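Copper-transporting ATPase PAA1, chloroplastic (Arabidopsis thaliana, PDB 5LBD) pumps monovalent copper across the plastid envelope into the stroma at the cost of ATP, the nucleotide being bound by the domain described here. Local coordinates at residues 27-32 with 126-131; 65-68 with 74-77; 35-40 with 46-51; 83-86 with 90-93; 31-36 with 116-121. The protein carries 2 engineered substitutions. One frame throughout, in Å; residues are numbered along the deposited sequence.

Contact 1: residues 27-32 with 126-131; sequences VEVLML and AVIRFE
Val29 and Leu30 meet Ala126 and Ile128 through carbon alone, and the shortest side-chain polar bond lies beyond them, at the chain end, where Arg129 NH2 reaches Glu131 OE2 over 3.0 Å. This salt bridge is bent, with 136° at the hydrogen, and uses the anti lone pair of the carboxylate oxygen. Arg129 NE has a second acidic partner in Glu9 of strand 7-11. Nearer the domain centre, residues 27-32 of the helix cross strand residues 126-130 steeply, at -79°, their axes 9.8 Å apart. Val29 straddles the methyl of Ala126: CG1 presses on Ala126 CB at 3.5 Å, a tight carbon contact, and Val29 CG2 is only slightly farther from Ala126 CB, at 3.8 Å. The next pair is looser. CD1 of Ile128, at the end of an extended CG1 branch (chi2 171°), meets CD2 of Leu30 at 4.1 Å, the two side chains slanting across each other. Ile12 and Trp24 from flanking loops also pack on Val29. With no hydrogen bond joining the segments, helix and strand are matched by shape and apolar surface, while the charges stay apart, where the strand leaves the core.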
loop_
_atom_site.group_PDB
_atom_site.type_symbol
_atom_site.label_atom_id
_atom_site.label_comp_id
_atom_site.label_asym_id
_atom_site.label_seq_id
_atom_site.Cartn_x
_atom_site.Cartn_y
_atom_site.Cartn_z
ATOM N N VAL A 27 0.032 10.878 -3.092
ATOM C CA VAL A 27 1.145 10.888 -2.145
ATOM C C VAL A 27 0.718 10.360 -0.784
ATOM O O VAL A 27 1.518 9.733 -0.081
ATOM C CB VAL A 27 1.766 12.285 -2.014
ATOM C CG1 VAL A 27 2.273 12.766 -3.358
ATOM C CG2 VAL A 27 0.782 13.273 -1.421
ATOM N N GLU A 28 -0.533 10.586 -0.383
ATOM C CA GLU A 28 -0.972 10.033 0.890
ATOM C C GLU A 28 -1.007 8.517 0.849
ATOM O O GLU A 28 -0.662 7.868 1.839
ATOM C CB GLU A 28 -2.351 10.570 1.244
ATOM C CG GLU A 28 -2.358 12.069 1.558
ATOM C CD GLU A 28 -3.746 12.631 1.737
ATOM O OE1 GLU A 28 -3.915 13.545 2.569
ATOM O OE2 GLU A 28 -4.669 12.191 1.010
ATOM N N VAL A 29 -1.444 7.948 -0.283
ATOM C CA VAL A 29 -1.460 6.491 -0.436
ATOM C C VAL A 29 -0.056 5.933 -0.326
ATOM O O VAL A 29 0.173 4.925 0.362
ATOM C CB VAL A 29 -2.111 6.102 -1.775
ATOM C CG1 VAL A 29 -1.736 4.681 -2.173
ATOM C CG2 VAL A 29 -3.598 6.292 -1.654
ATOM N N LEU A 30 0.912 6.599 -0.960
ATOM C CA LEU A 30 2.300 6.155 -0.862
ATOM C C LEU A 30 2.800 6.215 0.576
ATOM O O LEU A 30 3.519 5.312 1.042
ATOM C CB LEU A 30 3.210 6.988 -1.757
ATOM C CG LEU A 30 3.129 6.641 -3.224
ATOM C CD1 LEU A 30 3.923 7.638 -3.992
ATOM C CD2 LEU A 30 3.653 5.251 -3.500
HETATM N N MSE A 31 2.484 7.280 1.284
HETATM C CA MSE A 31 2.968 7.419 2.639
HETATM C C MSE A 31 2.298 6.400 3.574
HETATM O O MSE A 31 2.952 5.856 4.423
HETATM C CB MSE A 31 2.786 8.862 3.085
HETATM C CG MSE A 31 3.692 9.816 2.286
HETATM SE SE MSE A 31 3.848 11.576 3.030
HETATM C CE MSE A 31 2.036 11.841 3.247
ATOM N N LEU A 32 1.012 6.103 3.379
ATOM C CA LEU A 32 0.377 5.095 4.222
ATOM C C LEU A 32 0.962 3.725 3.938
ATOM O O LEU A 32 1.248 2.951 4.854
ATOM C CB LEU A 32 -1.128 5.084 3.945
ATOM C CG LEU A 32 -1.943 6.258 4.451
ATOM C CD1 LEU A 32 -3.297 6.255 3.790
ATOM C CD2 LEU A 32 -2.085 6.230 5.944
ATOM N N ALA A 126 -6.361 2.379 -3.677
ATOM C CA ALA A 126 -5.411 2.655 -4.742
ATOM C C ALA A 126 -4.864 1.360 -5.307
ATOM O O ALA A 126 -4.935 0.293 -4.692
ATOM C CB ALA A 126 -4.250 3.511 -4.231
ATOM N N VAL A 127 -4.272 1.477 -6.481
ATOM C CA VAL A 127 -3.422 0.431 -7.021
ATOM C C VAL A 127 -2.104 1.119 -7.355
ATOM O O VAL A 127 -2.090 2.267 -7.810
ATOM C CB VAL A 127 -4.059 -0.300 -8.228
ATOM C CG1 VAL A 127 -4.376 0.644 -9.367
ATOM C CG2 VAL A 127 -3.155 -1.431 -8.701
ATOM N N ILE A 128 -1.000 0.450 -7.086
ATOM C CA ILE A 128 0.328 0.956 -7.417
ATOM C C ILE A 128 0.943 0.037 -8.458
ATOM O O ILE A 128 0.988 -1.187 -8.262
ATOM C CB ILE A 128 1.253 1.055 -6.187
ATOM C CG1 ILE A 128 0.601 1.895 -5.083
ATOM C CG2 ILE A 128 2.617 1.619 -6.604
ATOM C CD1 ILE A 128 1.347 1.852 -3.761
ATOM N N ARG A 129 1.424 0.616 -9.546
ATOM C CA ARG A 129 2.104 -0.111 -10.606
ATOM C C ARG A 129 3.605 0.106 -10.502
ATOM O O ARG A 129 4.065 1.207 -10.169
ATOM C CB ARG A 129 1.642 0.335 -11.997
ATOM C CG ARG A 129 0.161 0.377 -12.190
ATOM C CD ARG A 129 -0.192 0.459 -13.681
ATOM N NE ARG A 129 0.777 1.221 -14.467
ATOM C CZ ARG A 129 1.772 0.684 -15.172
ATOM N NH1 ARG A 129 1.936 -0.635 -15.202
ATOM N NH2 ARG A 129 2.613 1.468 -15.845
ATOM N N PHE A 130 4.360 -0.943 -10.818
ATOM C CA PHE A 130 5.816 -0.968 -10.787
ATOM C C PHE A 130 6.345 -1.408 -12.138
ATOM O O PHE A 130 5.770 -2.294 -12.770
ATOM C CB PHE A 130 6.333 -1.960 -9.748
ATOM C CG PHE A 130 5.852 -1.699 -8.377
ATOM C CD1 PHE A 130 4.590 -2.069 -8.004
ATOM C CD2 PHE A 130 6.645 -1.053 -7.443
ATOM C CE1 PHE A 130 4.116 -1.820 -6.727
ATOM C CE2 PHE A 130 6.167 -0.805 -6.168
ATOM C CZ PHE A 130 4.927 -1.186 -5.811
ATOM N N GLU A 131 7.454 -0.816 -12.561
ATOM C CA GLU A 131 8.143 -1.260 -13.769
ATOM C C GLU A 131 9.604 -1.539 -13.431
ATOM O O GLU A 131 10.003 -1.424 -12.266
ATOM C CB GLU A 131 8.043 -0.217 -14.885
ATOM C CG GLU A 131 6.620 0.049 -15.378
ATOM C CD GLU A 131 6.549 1.158 -16.435
ATOM O OE1 GLU A 131 7.615 1.631 -16.890
ATOM O OE2 GLU A 131 5.423 1.561 -16.802
ATOM O OXT GLU A 131 10.414 -1.884 -14.295
#

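Contact 2: residues 65-68 with 74-77; sequences GTFT and GAVA
Thr68 and Val76 form an antiparallel hydrogen-bonded pair, each amide giving its hydrogen to the carbonyl of the other. Thr68 N lies 2.9 Å from Val76 O, and Val76 N is equally distant from Thr68 O. Both carbonyls gain a weaker donor as well: Phe67 CA offers a C-H to Val76 O at 3.4 Å, and Ala75 CA does the same for Thr68 O at 3.2 Å. The hydroxyl of Thr68 turns back on its own segment and donates to Thr66 O over 3.1 Å, coming from above the carbonyl plane (56° out of it). In one of two conformers, Thr66 OG1 bonds to Glu63 O and Ile78 N and lies beside Ala77 CB. On one face of the pair, Thr68 CB rests on Val76 CG1 at 3.7 Å. The ring of Phe67 goes the other way; with CG anti to the backbone N (chi1 176°) it extends along the strand until CE1 reaches Ala75 CB, 3.7 Å away. Gly74, probably the second glycine of the Gly-x-Gly motif of P1B-type nucleotide-binding domains, has backbone angles that would drive a side chain into the preceding carbonyl. Beyond it, Ala75 and Ala77 bond to Val86 and Val84 of strand 82-87, Ala75 O also accepts from Trp91 NE1 of helix 89-94, and Val36 and Glu37 of helix 26-37 pack on the methyl of Ala75.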
loop_
_atom_site.group_PDB
_atom_site.type_symbol
_atom_site.label_atom_id
_atom_site.label_comp_id
_atom_site.label_asym_id
_atom_site.label_seq_id
_atom_site.Cartn_x
_atom_site.Cartn_y
_atom_site.Cartn_z
ATOM N N GLY A 65 3.704 -3.302 17.089
ATOM C CA GLY A 65 3.165 -4.632 17.218
ATOM C C GLY A 65 1.993 -4.976 16.315
ATOM O O GLY A 65 1.467 -6.086 16.423
ATOM N N THR A 66 1.550 -4.071 15.432
ATOM C CA THR A 66 0.407 -4.352 14.576
ATOM C C THR A 66 0.791 -4.844 13.185
ATOM O O THR A 66 -0.090 -5.260 12.437
ATOM C CB THR A 66 -0.490 -3.115 14.415
ATOM O OG1 THR A 66 0.210 -2.099 13.679
ATOM C CG2 THR A 66 -0.923 -2.588 15.778
ATOM N N PHE A 67 2.061 -4.798 12.806
ATOM C CA PHE A 67 2.454 -5.283 11.492
ATOM C C PHE A 67 2.268 -6.791 11.398
ATOM O O PHE A 67 2.725 -7.530 12.273
ATOM C CB PHE A 67 3.912 -4.938 11.198
ATOM C CG PHE A 67 4.386 -5.505 9.905
ATOM C CD1 PHE A 67 4.150 -4.839 8.729
ATOM C CD2 PHE A 67 5.024 -6.739 9.861
ATOM C CE1 PHE A 67 4.561 -5.353 7.525
ATOM C CE2 PHE A 67 5.429 -7.274 8.640
ATOM C CZ PHE A 67 5.186 -6.584 7.480
ATOM N N THR A 68 1.604 -7.223 10.341
ATOM C CA THR A 68 1.210 -8.599 10.108
ATOM C C THR A 68 1.365 -8.865 8.617
ATOM O O THR A 68 1.051 -8.004 7.794
ATOM C CB THR A 68 -0.254 -8.813 10.578
ATOM O OG1 THR A 68 -0.437 -8.310 11.927
ATOM C CG2 THR A 68 -0.607 -10.282 10.549
ATOM N N GLY A 74 0.082 -10.424 1.276
ATOM C CA GLY A 74 0.178 -9.008 1.593
ATOM C C GLY A 74 0.578 -8.786 3.032
ATOM O O GLY A 74 0.916 -9.714 3.769
ATOM N N ALA A 75 0.533 -7.509 3.401
ATOM C CA ALA A 75 0.813 -7.042 4.743
ATOM C C ALA A 75 -0.268 -6.077 5.187
ATOM O O ALA A 75 -1.029 -5.539 4.375
ATOM C CB ALA A 75 2.184 -6.357 4.831
ATOM N N VAL A 76 -0.322 -5.862 6.498
ATOM C CA VAL A 76 -1.282 -4.954 7.116
ATOM C C VAL A 76 -0.660 -4.382 8.382
ATOM O O VAL A 76 0.143 -5.041 9.054
ATOM C CB VAL A 76 -2.615 -5.692 7.408
ATOM C CG1 VAL A 76 -2.387 -6.891 8.271
ATOM C CG2 VAL A 76 -3.664 -4.745 8.040
ATOM N N ALA A 77 -1.016 -3.140 8.708
ATOM C CA ALA A 77 -0.657 -2.548 9.986
ATOM C C ALA A 77 -1.695 -1.484 10.273
ATOM O O ALA A 77 -2.480 -1.106 9.401
ATOM C CB ALA A 77 0.776 -1.978 9.968
#

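Contact 3: residues 35-40 with 46-51; sequences AVESNT and KAIVKA
Glu37 to Thr40 make a type I turn, closed by Thr40 N to Glu37 O at 2.9 Å, and this turn lies against Lys46, Ile48 and Val49 of helix 43-52. Val49 does most of the touching through one methyl. Its CG1 is trans to the amide nitrogen (chi1 171°), and CG2 is left to face the turn, 3.6 Å from Glu37 O and 4.0 Å from Glu37 CB; the same methyl meets Ser38 CA at 4.0 Å. Glu37 bends at chi2 (-68°), passing its CG beside Ile48 CD1 at a loose 4.4 Å and carrying the carboxylate toward Ala75 and Val86 of the sheet. The two helices thus form an alpha-alpha hairpin whose connection holds the His-Pro dipeptide characteristic of P1B-type ATPases. As in relatives, His42 of that dipeptide and Glu37 probably belong to the nucleotide pocket. Thr40 approaches the first turns of the second helix: its CG2 lies 3.7 Å from Lys46 N, while the aliphatic part of Lys46 passes along the Thr40 carbonyl, with CG 3.6 Å from Thr40 O. The hydroxyl of Thr40 is engaged by His42 N, a bond just ahead of helix 43-52. On the inner side of that helix, Ile48 and Ala47 pack on Phe130 of strand 123-130.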
loop_
_atom_site.group_PDB
_atom_site.type_symbol
_atom_site.label_atom_id
_atom_site.label_comp_id
_atom_site.label_asym_id
_atom_site.label_seq_id
_atom_site.Cartn_x
_atom_site.Cartn_y
_atom_site.Cartn_z
ATOM N N ALA A 35 4.350 3.256 5.462
ATOM C CA ALA A 35 4.339 3.022 6.896
ATOM C C ALA A 35 4.162 1.540 7.208
ATOM O O ALA A 35 4.783 1.008 8.129
ATOM C CB ALA A 35 3.222 3.818 7.540
ATOM N N VAL A 36 3.320 0.868 6.433
ATOM C CA VAL A 36 3.176 -0.581 6.569
ATOM C C VAL A 36 4.476 -1.282 6.201
ATOM O O VAL A 36 4.896 -2.236 6.878
ATOM C CB VAL A 36 2.010 -1.061 5.683
ATOM C CG1 VAL A 36 1.874 -2.611 5.730
ATOM C CG2 VAL A 36 0.716 -0.413 6.118
ATOM N N GLU A 37 5.078 -0.865 5.090
ATOM C CA GLU A 37 6.236 -1.528 4.488
ATOM C C GLU A 37 7.576 -1.089 5.074
ATOM O O GLU A 37 8.599 -1.600 4.628
ATOM C CB GLU A 37 6.251 -1.278 2.974
ATOM C CG GLU A 37 5.042 -1.838 2.247
ATOM C CD GLU A 37 4.992 -3.339 2.244
ATOM O OE1 GLU A 37 6.053 -4.005 2.289
ATOM O OE2 GLU A 37 3.874 -3.869 2.240
ATOM N N SER A 38 7.584 -0.253 6.116
ATOM C CA SER A 38 8.784 0.504 6.500
ATOM C C SER A 38 10.001 -0.376 6.739
ATOM O O SER A 38 11.118 0.014 6.378
ATOM C CB SER A 38 8.489 1.364 7.721
ATOM O OG SER A 38 8.134 0.576 8.831
ATOM N N ASN A 39 9.834 -1.542 7.366
ATOM C CA ASN A 39 10.977 -2.369 7.696
ATOM C C ASN A 39 11.164 -3.557 6.767
ATOM O O ASN A 39 11.975 -4.433 7.089
ATOM C CB ASN A 39 10.857 -2.873 9.130
ATOM C CG ASN A 39 10.922 -1.755 10.130
ATOM O OD1 ASN A 39 11.730 -0.830 9.994
ATOM N ND2 ASN A 39 10.043 -1.801 11.124
ATOM N N THR A 40 10.461 -3.600 5.633
ATOM C CA THR A 40 10.493 -4.793 4.803
ATOM C C THR A 40 11.838 -4.915 4.115
ATOM O O THR A 40 12.506 -3.915 3.803
ATOM C CB THR A 40 9.390 -4.779 3.741
ATOM O OG1 THR A 40 9.305 -6.081 3.138
ATOM C CG2 THR A 40 9.695 -3.760 2.694
ATOM N N LYS A 46 10.352 -2.146 -0.534
ATOM C CA LYS A 46 11.406 -1.146 -0.488
ATOM C C LYS A 46 11.191 -0.071 -1.540
ATOM O O LYS A 46 11.543 1.093 -1.319
ATOM C CB LYS A 46 12.755 -1.798 -0.693
ATOM C CG LYS A 46 13.151 -2.692 0.494
ATOM C CD LYS A 46 14.554 -3.241 0.349
ATOM C CE LYS A 46 15.584 -2.163 0.638
ATOM N NZ LYS A 46 16.914 -2.739 1.024
ATOM N N ALA A 47 10.656 -0.445 -2.696
ATOM C CA ALA A 47 10.369 0.547 -3.728
ATOM C C ALA A 47 9.297 1.529 -3.273
ATOM O O ALA A 47 9.396 2.728 -3.586
ATOM C CB ALA A 47 9.947 -0.146 -5.025
ATOM N N ILE A 48 8.256 1.046 -2.576
ATOM C CA ILE A 48 7.234 1.930 -2.015
ATOM C C ILE A 48 7.866 2.884 -1.004
ATOM O O ILE A 48 7.645 4.103 -1.038
ATOM C CB ILE A 48 6.109 1.097 -1.382
ATOM C CG1 ILE A 48 5.344 0.358 -2.479
ATOM C CG2 ILE A 48 5.163 1.981 -0.628
ATOM C CD1 ILE A 48 4.363 -0.620 -1.939
ATOM N N VAL A 49 8.670 2.336 -0.085
ATOM C CA VAL A 49 9.327 3.157 0.913
ATOM C C VAL A 49 10.170 4.256 0.256
ATOM O O VAL A 49 10.171 5.403 0.703
ATOM C CB VAL A 49 10.141 2.257 1.857
ATOM C CG1 VAL A 49 11.005 3.081 2.764
ATOM C CG2 VAL A 49 9.216 1.385 2.636
ATOM N N LYS A 50 10.952 3.903 -0.769
ATOM C CA LYS A 50 11.807 4.872 -1.439
ATOM C C LYS A 50 10.970 5.975 -2.069
ATOM O O LYS A 50 11.282 7.163 -1.927
ATOM C CB LYS A 50 12.634 4.158 -2.504
ATOM C CG LYS A 50 13.610 5.068 -3.251
ATOM C CD LYS A 50 14.454 4.335 -4.283
ATOM C CE LYS A 50 15.527 5.259 -4.840
ATOM N NZ LYS A 50 16.274 4.627 -5.954
ATOM N N ALA A 51 9.899 5.588 -2.750
ATOM C CA ALA A 51 9.075 6.571 -3.458
ATOM C C ALA A 51 8.395 7.522 -2.480
ATOM O O ALA A 51 8.172 8.694 -2.805
ATOM C CB ALA A 51 8.019 5.842 -4.304
#

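Contact 4: residues 83-86 with 90-93; sequences RVTV and EWVK
Van der Waals contacts join Thr85 of strand 82-87 to Trp91 and Val92 of helix 89-94. The indole of Trp91 swings out opposite its own amide nitrogen (chi1 171°) and brings its pyrrole part to the strand, with NE1 3.8 Å from Thr85 CB and 3.7 Å from Val86 O. Val92 comes in beside it, in one of its two conformers placing CG1 3.4 Å from Thr85 OG1. Hydrogen bonds run alongside. A water bridges the segments, 2.7 Å from Thr85 OG1 and donating to Val92 O at 2.8 Å; the same hydroxyl has a weak bond from Gly119 N. Trp91 NE1 gives its hydrogen to Ala75 O of the adjoining strand. Replacing the indole of Trp91 by the methyl of an alanine is likely to open a gap beside Thr85 and leave Ala75 O without its indole donor. Val84 and Val86 face helix 26-37, whereas Thr85 faces helix 89-94: the antiparallel sheet is covered by helices on both sides, as is characteristic of the nucleotide-binding domain of P1B-type ATPases.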
loop_
_atom_site.group_PDB
_atom_site.type_symbol
_atom_site.label_atom_id
_atom_site.label_comp_id
_atom_site.label_asym_id
_atom_site.label_seq_id
_atom_site.Cartn_x
_atom_site.Cartn_y
_atom_site.Cartn_z
ATOM N N ARG A 83 -6.689 0.781 9.399
ATOM C CA ARG A 83 -6.175 -0.518 8.971
ATOM C C ARG A 83 -5.733 -0.411 7.518
ATOM O O ARG A 83 -6.570 -0.339 6.613
ATOM C CB ARG A 83 -7.240 -1.605 9.106
ATOM C CG ARG A 83 -7.943 -1.636 10.449
ATOM C CD ARG A 83 -8.914 -2.855 10.597
ATOM N NE ARG A 83 -10.060 -2.825 9.675
ATOM C CZ ARG A 83 -10.072 -3.401 8.472
ATOM N NH1 ARG A 83 -9.004 -4.071 8.025
ATOM N NH2 ARG A 83 -11.166 -3.305 7.716
ATOM N N VAL A 84 -4.427 -0.430 7.287
ATOM C CA VAL A 84 -3.856 -0.187 5.966
ATOM C C VAL A 84 -3.309 -1.513 5.462
ATOM O O VAL A 84 -2.449 -2.110 6.112
ATOM C CB VAL A 84 -2.763 0.890 5.993
ATOM C CG1 VAL A 84 -2.157 1.045 4.612
ATOM C CG2 VAL A 84 -3.328 2.203 6.461
ATOM N N THR A 85 -3.805 -1.973 4.316
ATOM C CA THR A 85 -3.363 -3.214 3.708
ATOM C C THR A 85 -2.587 -2.902 2.443
ATOM O O THR A 85 -2.907 -1.969 1.710
ATOM C CB THR A 85 -4.525 -4.129 3.353
ATOM O OG1 THR A 85 -5.461 -3.396 2.560
ATOM C CG2 THR A 85 -5.182 -4.613 4.616
ATOM N N VAL A 86 -1.582 -3.724 2.169
ATOM C CA VAL A 86 -0.734 -3.618 1.000
ATOM C C VAL A 86 -0.560 -5.025 0.452
ATOM O O VAL A 86 0.064 -5.866 1.110
ATOM C CB VAL A 86 0.628 -3.019 1.322
ATOM C CG1 VAL A 86 1.408 -2.875 0.096
ATOM C CG2 VAL A 86 0.486 -1.672 2.042
ATOM N N GLU A 90 -6.952 -9.866 -3.762
ATOM C CA GLU A 90 -7.623 -10.805 -2.861
ATOM C C GLU A 90 -7.355 -10.452 -1.414
ATOM O O GLU A 90 -8.261 -10.523 -0.575
ATOM C CB GLU A 90 -7.173 -12.248 -3.124
ATOM C CG GLU A 90 -7.280 -12.703 -4.569
ATOM C CD GLU A 90 -5.949 -12.503 -5.339
ATOM O OE1 GLU A 90 -5.742 -11.405 -5.917
ATOM O OE2 GLU A 90 -5.094 -13.431 -5.347
ATOM N N TRP A 91 -6.109 -10.071 -1.102
ATOM C CA TRP A 91 -5.720 -9.725 0.264
ATOM C C TRP A 91 -6.478 -8.511 0.769
ATOM O O TRP A 91 -7.011 -8.507 1.882
ATOM C CB TRP A 91 -4.211 -9.465 0.297
ATOM C CG TRP A 91 -3.634 -8.913 1.519
ATOM C CD1 TRP A 91 -3.252 -7.622 1.741
ATOM C CD2 TRP A 91 -3.298 -9.645 2.701
ATOM N NE1 TRP A 91 -2.719 -7.508 2.996
ATOM C CE2 TRP A 91 -2.729 -8.742 3.606
ATOM C CE3 TRP A 91 -3.434 -10.978 3.077
ATOM C CZ2 TRP A 91 -2.273 -9.128 4.867
ATOM C CZ3 TRP A 91 -2.984 -11.372 4.339
ATOM C CH2 TRP A 91 -2.426 -10.452 5.224
ATOM N N VAL A 92 -6.558 -7.465 -0.039
ATOM C CA VAL A 92 -7.199 -6.260 0.448
ATOM C C VAL A 92 -8.704 -6.448 0.548
ATOM O O VAL A 92 -9.342 -5.879 1.436
ATOM C CB VAL A 92 -6.811 -5.067 -0.442
ATOM C CG1 VAL A 92 -5.274 -4.923 -0.494
ATOM C CG2 VAL A 92 -7.416 -5.177 -1.833
ATOM N N LYS A 93 -9.303 -7.227 -0.357
ATOM C CA LYS A 93 -10.721 -7.558 -0.224
ATOM C C LYS A 93 -10.990 -8.422 1.002
ATOM O O LYS A 93 -12.044 -8.300 1.643
ATOM C CB LYS A 93 -11.196 -8.303 -1.459
ATOM C CG LYS A 93 -11.320 -7.521 -2.745
ATOM C CD LYS A 93 -11.756 -8.504 -3.856
ATOM C CE LYS A 93 -12.212 -7.839 -5.126
ATOM N NZ LYS A 93 -12.748 -8.883 -6.076
HETATM O O HOH W 1 -8.055 -3.865 2.931
#

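Contact 5: residues 31-36 with 116-121; sequences MLAAAV and VYIGVD
No ring lies between Leu32 and Val120 or between Ala33 and Ile118; the aromatic group nearby is Trp24, from the loop before the helix, which packs on both Leu32 and Val120. Tyr117 alternates with these residues along strand 115-120 and turns its ring to the opposite face of the sheet. The contact itself is made by single methyl groups. Leu32 CD1 touches Val120 CG2 at 4.1 Å, the two side chains crossing at about a right angle. Ile118 is folded at its second torsion (chi2 -56°), which swings CD1 under the helix to 3.9 Å from Ala33 CB. With only a methyl on Ala33, helix and strand come close here, 7.0 Å between Ala33 CA and Ile118 CA. Val86 and Ile48 also pack on Ala33, so strand 82-87 and helix 43-52 close round the same small residue. This is the buried centre of the domain, a helix laid across a central strand of an antiparallel sheet, as in the N-domains of P1B-type ATPases.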
loop_
_atom_site.group_PDB
_atom_site.type_symbol
_atom_site.label_atom_id
_atom_site.label_comp_id
_atom_site.label_asym_id
_atom_site.label_seq_id
_atom_site.Cartn_x
_atom_site.Cartn_y
_atom_site.Cartn_z
HETATM N N MSE A 31 2.484 7.280 1.284
HETATM C CA MSE A 31 2.968 7.419 2.639
HETATM C C MSE A 31 2.298 6.400 3.574
HETATM O O MSE A 31 2.952 5.856 4.423
HETATM C CB MSE A 31 2.786 8.862 3.085
HETATM C CG MSE A 31 3.692 9.816 2.286
HETATM SE SE MSE A 31 3.848 11.576 3.030
HETATM C CE MSE A 31 2.036 11.841 3.247
ATOM N N LEU A 32 1.012 6.103 3.379
ATOM C CA LEU A 32 0.377 5.095 4.222
ATOM C C LEU A 32 0.962 3.725 3.938
ATOM O O LEU A 32 1.248 2.951 4.854
ATOM C CB LEU A 32 -1.128 5.084 3.945
ATOM C CG LEU A 32 -1.943 6.258 4.451
ATOM C CD1 LEU A 32 -3.297 6.255 3.790
ATOM C CD2 LEU A 32 -2.085 6.230 5.944
ATOM N N ALA A 33 1.121 3.399 2.660
ATOM C CA ALA A 33 1.684 2.081 2.328
ATOM C C ALA A 33 3.122 1.953 2.826
ATOM O O ALA A 33 3.525 0.916 3.356
ATOM C CB ALA A 33 1.620 1.858 0.827
ATOM N N ALA A 34 3.903 3.023 2.713
ATOM C CA ALA A 34 5.265 2.968 3.207
ATOM C C ALA A 34 5.321 2.743 4.710
ATOM O O ALA A 34 6.274 2.148 5.200
ATOM C CB ALA A 34 6.006 4.239 2.844
ATOM N N ALA A 35 4.350 3.256 5.462
ATOM C CA ALA A 35 4.339 3.022 6.896
ATOM C C ALA A 35 4.162 1.540 7.208
ATOM O O ALA A 35 4.783 1.008 8.129
ATOM C CB ALA A 35 3.222 3.818 7.540
ATOM N N VAL A 36 3.320 0.868 6.433
ATOM C CA VAL A 36 3.176 -0.581 6.569
ATOM C C VAL A 36 4.476 -1.282 6.201
ATOM O O VAL A 36 4.896 -2.236 6.878
ATOM C CB VAL A 36 2.010 -1.061 5.683
ATOM C CG1 VAL A 36 1.874 -2.611 5.730
ATOM C CG2 VAL A 36 0.716 -0.413 6.118
ATOM N N VAL A 116 0.528 -3.679 -6.743
ATOM C CA VAL A 116 -0.044 -3.937 -5.429
ATOM C C VAL A 116 -1.265 -3.052 -5.233
ATOM O O VAL A 116 -1.395 -1.971 -5.821
ATOM C CB VAL A 116 0.988 -3.733 -4.296
ATOM C CG1 VAL A 116 2.245 -4.522 -4.602
ATOM C CG2 VAL A 116 1.321 -2.275 -4.110
ATOM N N TYR A 117 -2.192 -3.548 -4.431
ATOM C CA TYR A 117 -3.396 -2.835 -4.061
ATOM C C TYR A 117 -3.259 -2.345 -2.625
ATOM O O TYR A 117 -2.624 -3.000 -1.788
ATOM C CB TYR A 117 -4.633 -3.719 -4.222
ATOM C CG TYR A 117 -4.957 -4.025 -5.683
ATOM C CD1 TYR A 117 -4.304 -5.015 -6.354
ATOM C CD2 TYR A 117 -5.852 -3.238 -6.383
ATOM C CE1 TYR A 117 -4.558 -5.285 -7.700
ATOM C CE2 TYR A 117 -6.135 -3.515 -7.732
ATOM C CZ TYR A 117 -5.464 -4.537 -8.367
ATOM O OH TYR A 117 -5.682 -4.835 -9.686
ATOM N N ILE A 118 -3.909 -1.232 -2.352
ATOM C CA ILE A 118 -3.892 -0.579 -1.060
ATOM C C ILE A 118 -5.319 -0.480 -0.559
ATOM O O ILE A 118 -6.181 0.118 -1.219
ATOM C CB ILE A 118 -3.271 0.814 -1.135
ATOM C CG1 ILE A 118 -1.919 0.783 -1.862
ATOM C CG2 ILE A 118 -3.131 1.365 0.263
ATOM C CD1 ILE A 118 -0.921 -0.155 -1.277
ATOM N N GLY A 119 -5.572 -1.059 0.615
ATOM C CA GLY A 119 -6.824 -0.853 1.310
ATOM C C GLY A 119 -6.612 0.045 2.515
ATOM O O GLY A 119 -5.563 -0.008 3.178
ATOM N N VAL A 120 -7.633 0.832 2.826
ATOM C CA VAL A 120 -7.652 1.669 4.022
ATOM C C VAL A 120 -9.001 1.448 4.674
ATOM O O VAL A 120 -10.035 1.812 4.103
ATOM C CB VAL A 120 -7.423 3.156 3.717
ATOM C CG1 VAL A 120 -7.368 3.912 5.000
ATOM C CG2 VAL A 120 -6.117 3.317 2.998
ATOM N N ASP A 121 -9.001 0.771 5.822
ATOM C CA ASP A 121 -10.236 0.325 6.463
ATOM C C ASP A 121 -11.083 -0.446 5.444
ATOM O O ASP A 121 -10.616 -1.462 4.916
ATOM C CB ASP A 121 -10.970 1.522 7.082
ATOM C CG ASP A 121 -10.240 2.079 8.327
ATOM O OD1 ASP A 121 -9.552 1.301 9.037
ATOM O OD2 ASP A 121 -10.355 3.293 8.608
#

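Contacts 1, 5 and 3 follow one another along helix 26-37: contact 1 takes its first half to strand 123-130, contact 5 its middle to strand 115-120, and contact 3 its end to helix 43-52. The centres of contacts 1 and 5 are about 7 Å apart, and their neighbouring strands are hydrogen-bonded. Contact 4 lies on the next strand, 82-87, its centre about 8 Å from that of contact 5, and contact 2 beyond it toward the sheet edge, its centre about 17 Å from that of contact 1. Along the chain, contacts 3, 2 and 4 come in series inside the loop closed by contact 1, so the packing of helix 26-37 on the last strand brackets the segments that carry the probable nucleotide-binding motifs.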